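Local coordinates for DNA double-strand break repair nuclease NurA (Sulfolobus solfataricus, PDB 2YGK), which degrades DNA ends as a manganese-dependent nuclease, probably acting with the HerA helicase in the resection of double-strand breaks, at residues 26-38 / 206-218. Residues are numbered along the deposited sequence; the frame is centred on the assembly and turned at random.
Sequences YLKQEIQDKVNEY and GRDLFGTDYPDIT
Tyr26 OH accepts a hydrogen bond from the backbone N of Asp213 (2.9 Å, 159° at the hydrogen), tying helix 17-38 to the loop that leads into helix 216-223 of the RNase H-like NurA domain, away from the manganese site. With CG anti to the backbone N (chi1 160°), the Tyr26 ring reaches across to this loop; its plane lies 11° from that of the Asp213 carboxylate. Asp213 OD2 comes 3.6 Å from Tyr26 CZ and itself forms a salt bridge with Lys99 of the second subunit. A phenylalanine in place of Tyr26 would probably leave Asp213 N without its acceptor and the loop less firmly held to the helix. Leu27 lays CD1 over one face of Tyr214, whose hydroxyl bonds to Ile68 O of the second subunit, so the contact borders the dimer interface. Glu30, bent at its second torsion, sets CG 3.5 Å from Thr212 CG2, the two side chains running in opposite directions. Farther along, Phe210 CE1 lies 3.8 Å from Val35 CA, Ile31 CG2 approaches Phe210 CD1 more loosely, and Lys34 O is at the ring edge. Asp216 steadies this turn, its carboxylate accepting from Leu209 N and Phe210 N. The Tyr38 and Phe210 rings are tilted only modestly but well displaced, centroids 5.5 Å apart, while Leu209 O sits 3.4 Å from Tyr38 CE2, at the ring edge.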
loop_
_atom_site.group_PDB
_atom_site.type_symbol
_atom_site.label_atom_id
_atom_site.label_comp_id
_atom_site.label_asym_id
_atom_site.label_seq_id
_atom_site.Cartn_x
_atom_site.Cartn_y
_atom_site.Cartn_z
ATOM N N TYR A 26 -0.180 -4.461 30.177
ATOM C CA TYR A 26 1.225 -4.515 29.753
ATOM C C TYR A 26 1.833 -3.120 29.757
ATOM O O TYR A 26 2.892 -2.907 30.339
ATOM C CB TYR A 26 1.381 -5.140 28.363
ATOM C CG TYR A 26 2.702 -4.806 27.669
ATOM C CD1 TYR A 26 3.834 -5.621 27.831
ATOM C CD2 TYR A 26 2.812 -3.677 26.841
ATOM C CE1 TYR A 26 5.038 -5.322 27.184
ATOM C CE2 TYR A 26 4.019 -3.364 26.196
ATOM C CZ TYR A 26 5.123 -4.189 26.373
ATOM O OH TYR A 26 6.302 -3.888 25.738
ATOM N N LEU A 27 1.143 -2.176 29.115
ATOM C CA LEU A 27 1.629 -0.799 29.003
ATOM C C LEU A 27 1.713 -0.111 30.347
ATOM O O LEU A 27 2.658 0.613 30.598
ATOM C CB LEU A 27 0.745 0.028 28.057
ATOM C CG LEU A 27 0.959 -0.233 26.566
ATOM C CD1 LEU A 27 -0.213 0.304 25.733
ATOM C CD2 LEU A 27 2.298 0.366 26.113
ATOM N N LYS A 28 0.722 -0.345 31.201
ATOM C CA LYS A 28 0.677 0.255 32.543
ATOM C C LYS A 28 1.839 -0.242 33.407
ATOM O O LYS A 28 2.431 0.525 34.163
ATOM C CB LYS A 28 -0.668 -0.065 33.215
ATOM C CG LYS A 28 -0.917 0.641 34.541
ATOM C CD LYS A 28 -2.313 0.323 35.091
ATOM C CE LYS A 28 -2.501 0.868 36.503
ATOM N NZ LYS A 28 -3.857 0.574 37.035
ATOM N N GLN A 29 2.168 -1.522 33.255
ATOM C CA GLN A 29 3.181 -2.192 34.070
ATOM C C GLN A 29 4.549 -2.193 33.397
ATOM O O GLN A 29 5.524 -2.666 33.968
ATOM C CB GLN A 29 2.728 -3.633 34.395
ATOM C CG GLN A 29 2.206 -3.808 35.830
ATOM C CD GLN A 29 1.123 -4.883 35.980
ATOM O OE1 GLN A 29 0.614 -5.432 34.992
ATOM N NE2 GLN A 29 0.765 -5.184 37.235
ATOM N N GLU A 30 4.625 -1.667 32.186
ATOM C CA GLU A 30 5.890 -1.590 31.471
ATOM C C GLU A 30 6.552 -0.241 31.692
ATOM O O GLU A 30 7.768 -0.193 31.841
ATOM C CB GLU A 30 5.681 -1.816 29.966
ATOM C CG GLU A 30 6.955 -1.826 29.106
ATOM C CD GLU A 30 7.696 -3.151 29.119
ATOM O OE1 GLU A 30 7.416 -4.008 29.990
ATOM O OE2 GLU A 30 8.571 -3.331 28.245
ATOM N N ILE A 31 5.775 0.846 31.706
ATOM C CA ILE A 31 6.371 2.185 31.693
ATOM C C ILE A 31 5.490 3.391 32.114
ATOM O O ILE A 31 5.718 4.502 31.634
ATOM C CB ILE A 31 7.007 2.492 30.284
ATOM C CG1 ILE A 31 6.012 2.224 29.152
ATOM C CG2 ILE A 31 8.296 1.685 30.063
ATOM C CD1 ILE A 31 4.912 3.249 29.051
ATOM N N GLN A 32 4.521 3.216 33.011
ATOM C CA GLN A 32 3.883 4.395 33.652
ATOM C C GLN A 32 4.914 5.188 34.488
ATOM O O GLN A 32 4.785 6.409 34.640
ATOM C CB GLN A 32 2.686 4.000 34.540
ATOM C CG GLN A 32 1.856 5.197 35.078
ATOM C CD GLN A 32 0.775 4.785 36.087
ATOM O OE1 GLN A 32 1.069 4.359 37.211
ATOM N NE2 GLN A 32 -0.483 4.939 35.691
ATOM N N ASP A 33 5.921 4.476 35.013
ATOM C CA ASP A 33 7.041 5.077 35.761
ATOM C C ASP A 33 8.076 5.820 34.881
ATOM O O ASP A 33 8.353 7.007 35.101
ATOM C CB ASP A 33 7.757 4.035 36.665
ATOM C CG ASP A 33 7.616 2.577 36.170
ATOM O OD1 ASP A 33 7.058 2.327 35.080
ATOM O OD2 ASP A 33 8.058 1.663 36.903
ATOM N N LYS A 34 8.634 5.118 33.893
ATOM C CA LYS A 34 9.743 5.652 33.088
ATOM C C LYS A 34 9.354 6.831 32.204
ATOM O O LYS A 34 10.199 7.651 31.860
ATOM C CB LYS A 34 10.394 4.543 32.253
ATOM C CG LYS A 34 11.095 3.529 33.123
ATOM C CD LYS A 34 11.701 2.374 32.348
ATOM C CE LYS A 34 12.347 1.374 33.326
ATOM N NZ LYS A 34 12.942 0.178 32.660
ATOM N N VAL A 35 8.081 6.930 31.845
ATOM C CA VAL A 35 7.627 8.044 31.027
ATOM C C VAL A 35 8.002 9.340 31.690
ATOM O O VAL A 35 8.746 10.137 31.135
ATOM C CB VAL A 35 6.107 8.037 30.817
ATOM C CG1 VAL A 35 5.623 9.405 30.409
ATOM C CG2 VAL A 35 5.735 7.022 29.774
ATOM N N ASN A 36 7.500 9.530 32.900
ATOM C CA ASN A 36 7.685 10.786 33.632
ATOM C C ASN A 36 9.162 11.053 33.971
ATOM O O ASN A 36 9.582 12.202 34.012
ATOM C CB ASN A 36 6.787 10.793 34.874
ATOM C CG ASN A 36 5.310 10.569 34.526
ATOM O OD1 ASN A 36 4.792 11.117 33.543
ATOM N ND2 ASN A 36 4.634 9.750 35.328
ATOM N N GLU A 37 9.937 9.988 34.172
ATOM C CA GLU A 37 11.393 10.068 34.206
ATOM C C GLU A 37 11.892 10.755 32.946
ATOM O O GLU A 37 12.683 11.673 33.015
ATOM C CB GLU A 37 12.035 8.670 34.259
ATOM C CG GLU A 37 11.600 7.736 35.429
ATOM C CD GLU A 37 12.388 7.920 36.697
ATOM O OE1 GLU A 37 13.376 8.685 36.702
ATOM O OE2 GLU A 37 12.008 7.285 37.698
ATOM N N TYR A 38 11.411 10.299 31.790
ATOM C CA TYR A 38 11.923 10.734 30.477
ATOM C C TYR A 38 11.152 11.862 29.800
ATOM O O TYR A 38 11.428 12.139 28.650
ATOM C CB TYR A 38 11.879 9.580 29.486
ATOM C CG TYR A 38 12.907 8.497 29.580
ATOM C CD1 TYR A 38 13.858 8.435 30.590
ATOM C CD2 TYR A 38 12.897 7.494 28.635
ATOM C CE1 TYR A 38 14.785 7.380 30.617
ATOM C CE2 TYR A 38 13.791 6.473 28.654
ATOM C CZ TYR A 38 14.727 6.403 29.631
ATOM O OH TYR A 38 15.580 5.326 29.570
ATOM N N GLY A 206 9.906 4.495 16.297
ATOM C CA GLY A 206 11.040 4.532 17.205
ATOM C C GLY A 206 10.736 3.896 18.549
ATOM O O GLY A 206 9.621 3.984 19.048
ATOM N N ARG A 207 11.750 3.243 19.110
ATOM C CA ARG A 207 11.686 2.589 20.419
ATOM C C ARG A 207 12.954 2.856 21.216
ATOM O O ARG A 207 13.166 2.271 22.285
ATOM C CB ARG A 207 11.460 1.077 20.246
ATOM C CG ARG A 207 10.014 0.743 19.870
ATOM C CD ARG A 207 9.833 -0.636 19.319
ATOM N NE ARG A 207 8.417 -0.944 19.068
ATOM C CZ ARG A 207 7.735 -0.581 17.985
ATOM N NH1 ARG A 207 8.314 0.128 17.026
ATOM N NH2 ARG A 207 6.456 -0.920 17.868
ATOM N N ASP A 208 13.777 3.767 20.704
ATOM C CA ASP A 208 15.031 4.120 21.335
ATOM C C ASP A 208 14.820 4.408 22.782
ATOM O O ASP A 208 15.638 4.012 23.601
ATOM C CB ASP A 208 15.635 5.358 20.679
ATOM C CG ASP A 208 16.302 5.043 19.352
ATOM O OD1 ASP A 208 17.271 4.247 19.366
ATOM O OD2 ASP A 208 15.858 5.590 18.311
ATOM N N LEU A 209 13.729 5.097 23.110
ATOM C CA LEU A 209 13.520 5.527 24.495
ATOM C C LEU A 209 13.158 4.374 25.399
ATOM O O LEU A 209 13.948 4.008 26.268
ATOM C CB LEU A 209 12.456 6.627 24.607
ATOM C CG LEU A 209 12.918 8.042 24.290
ATOM C CD1 LEU A 209 11.794 8.994 24.646
ATOM C CD2 LEU A 209 14.214 8.378 25.038
ATOM N N PHE A 210 11.978 3.802 25.174
ATOM C CA PHE A 210 11.367 2.879 26.118
ATOM C C PHE A 210 11.530 1.414 25.768
ATOM O O PHE A 210 11.383 0.572 26.639
ATOM C CB PHE A 210 9.888 3.184 26.248
ATOM C CG PHE A 210 9.598 4.600 26.587
ATOM C CD1 PHE A 210 9.895 5.103 27.849
ATOM C CD2 PHE A 210 9.009 5.435 25.667
ATOM C CE1 PHE A 210 9.610 6.422 28.178
ATOM C CE2 PHE A 210 8.730 6.756 25.981
ATOM C CZ PHE A 210 9.023 7.248 27.242
ATOM N N GLY A 211 11.799 1.100 24.504
ATOM C CA GLY A 211 12.064 -0.280 24.093
ATOM C C GLY A 211 10.920 -1.244 24.376
ATOM O O GLY A 211 11.130 -2.304 24.973
ATOM N N THR A 212 9.714 -0.868 23.946
ATOM C CA THR A 212 8.510 -1.636 24.219
ATOM C C THR A 212 7.891 -2.122 22.913
ATOM O O THR A 212 8.407 -1.846 21.834
ATOM C CB THR A 212 7.477 -0.805 25.005
ATOM O OG1 THR A 212 6.902 0.200 24.159
ATOM C CG2 THR A 212 8.126 -0.151 26.232
ATOM N N ASP A 213 6.785 -2.853 23.026
ATOM C CA ASP A 213 6.087 -3.370 21.861
ATOM C C ASP A 213 5.430 -2.262 21.066
ATOM O O ASP A 213 5.145 -2.451 19.890
ATOM C CB ASP A 213 5.018 -4.394 22.260
ATOM C CG ASP A 213 5.605 -5.715 22.738
ATOM O OD1 ASP A 213 6.706 -6.091 22.288
ATOM O OD2 ASP A 213 4.942 -6.382 23.560
ATOM N N TYR A 214 5.189 -1.121 21.708
ATOM C CA TYR A 214 4.562 0.038 21.070
ATOM C C TYR A 214 5.596 1.140 20.800
ATOM O O TYR A 214 6.654 1.161 21.415
ATOM C CB TYR A 214 3.400 0.544 21.941
ATOM C CG TYR A 214 2.197 -0.354 21.834
ATOM C CD1 TYR A 214 2.089 -1.507 22.593
ATOM C CD2 TYR A 214 1.189 -0.078 20.922
ATOM C CE1 TYR A 214 0.977 -2.358 22.453
ATOM C CE2 TYR A 214 0.094 -0.898 20.777
ATOM C CZ TYR A 214 -0.018 -2.040 21.535
ATOM O OH TYR A 214 -1.120 -2.857 21.362
ATOM N N PRO A 215 5.314 2.047 19.857
ATOM C CA PRO A 215 6.312 3.098 19.666
ATOM C C PRO A 215 6.300 4.184 20.754
ATOM O O PRO A 215 5.287 4.400 21.435
ATOM C CB PRO A 215 5.964 3.661 18.289
ATOM C CG PRO A 215 4.579 3.256 18.028
ATOM C CD PRO A 215 4.333 2.001 18.762
ATOM N N ASP A 216 7.450 4.846 20.893
ATOM C CA ASP A 216 7.711 5.838 21.953
ATOM C C ASP A 216 6.729 6.978 21.916
ATOM O O ASP A 216 6.271 7.468 22.965
ATOM C CB ASP A 216 9.098 6.436 21.799
ATOM C CG ASP A 216 10.210 5.445 22.081
ATOM O OD1 ASP A 216 10.026 4.514 22.894
ATOM O OD2 ASP A 216 11.292 5.613 21.480
ATOM N N ILE A 217 6.415 7.376 20.690
ATOM C CA ILE A 217 5.548 8.505 20.421
ATOM C C ILE A 217 4.163 8.194 20.938
ATOM O O ILE A 217 3.493 9.094 21.434
ATOM C CB ILE A 217 5.534 8.880 18.908
ATOM C CG1 ILE A 217 4.941 10.286 18.696
ATOM C CG2 ILE A 217 4.790 7.834 18.085
ATOM C CD1 ILE A 217 4.937 10.781 17.205
ATOM N N THR A 218 3.750 6.924 20.868
ATOM C CA THR A 218 2.454 6.498 21.403
ATOM C C THR A 218 2.478 6.398 22.931
ATOM O O THR A 218 1.510 6.747 23.616
ATOM C CB THR A 218 2.050 5.132 20.823
ATOM O OG1 THR A 218 1.971 5.222 19.392
ATOM C CG2 THR A 218 0.731 4.679 21.382
#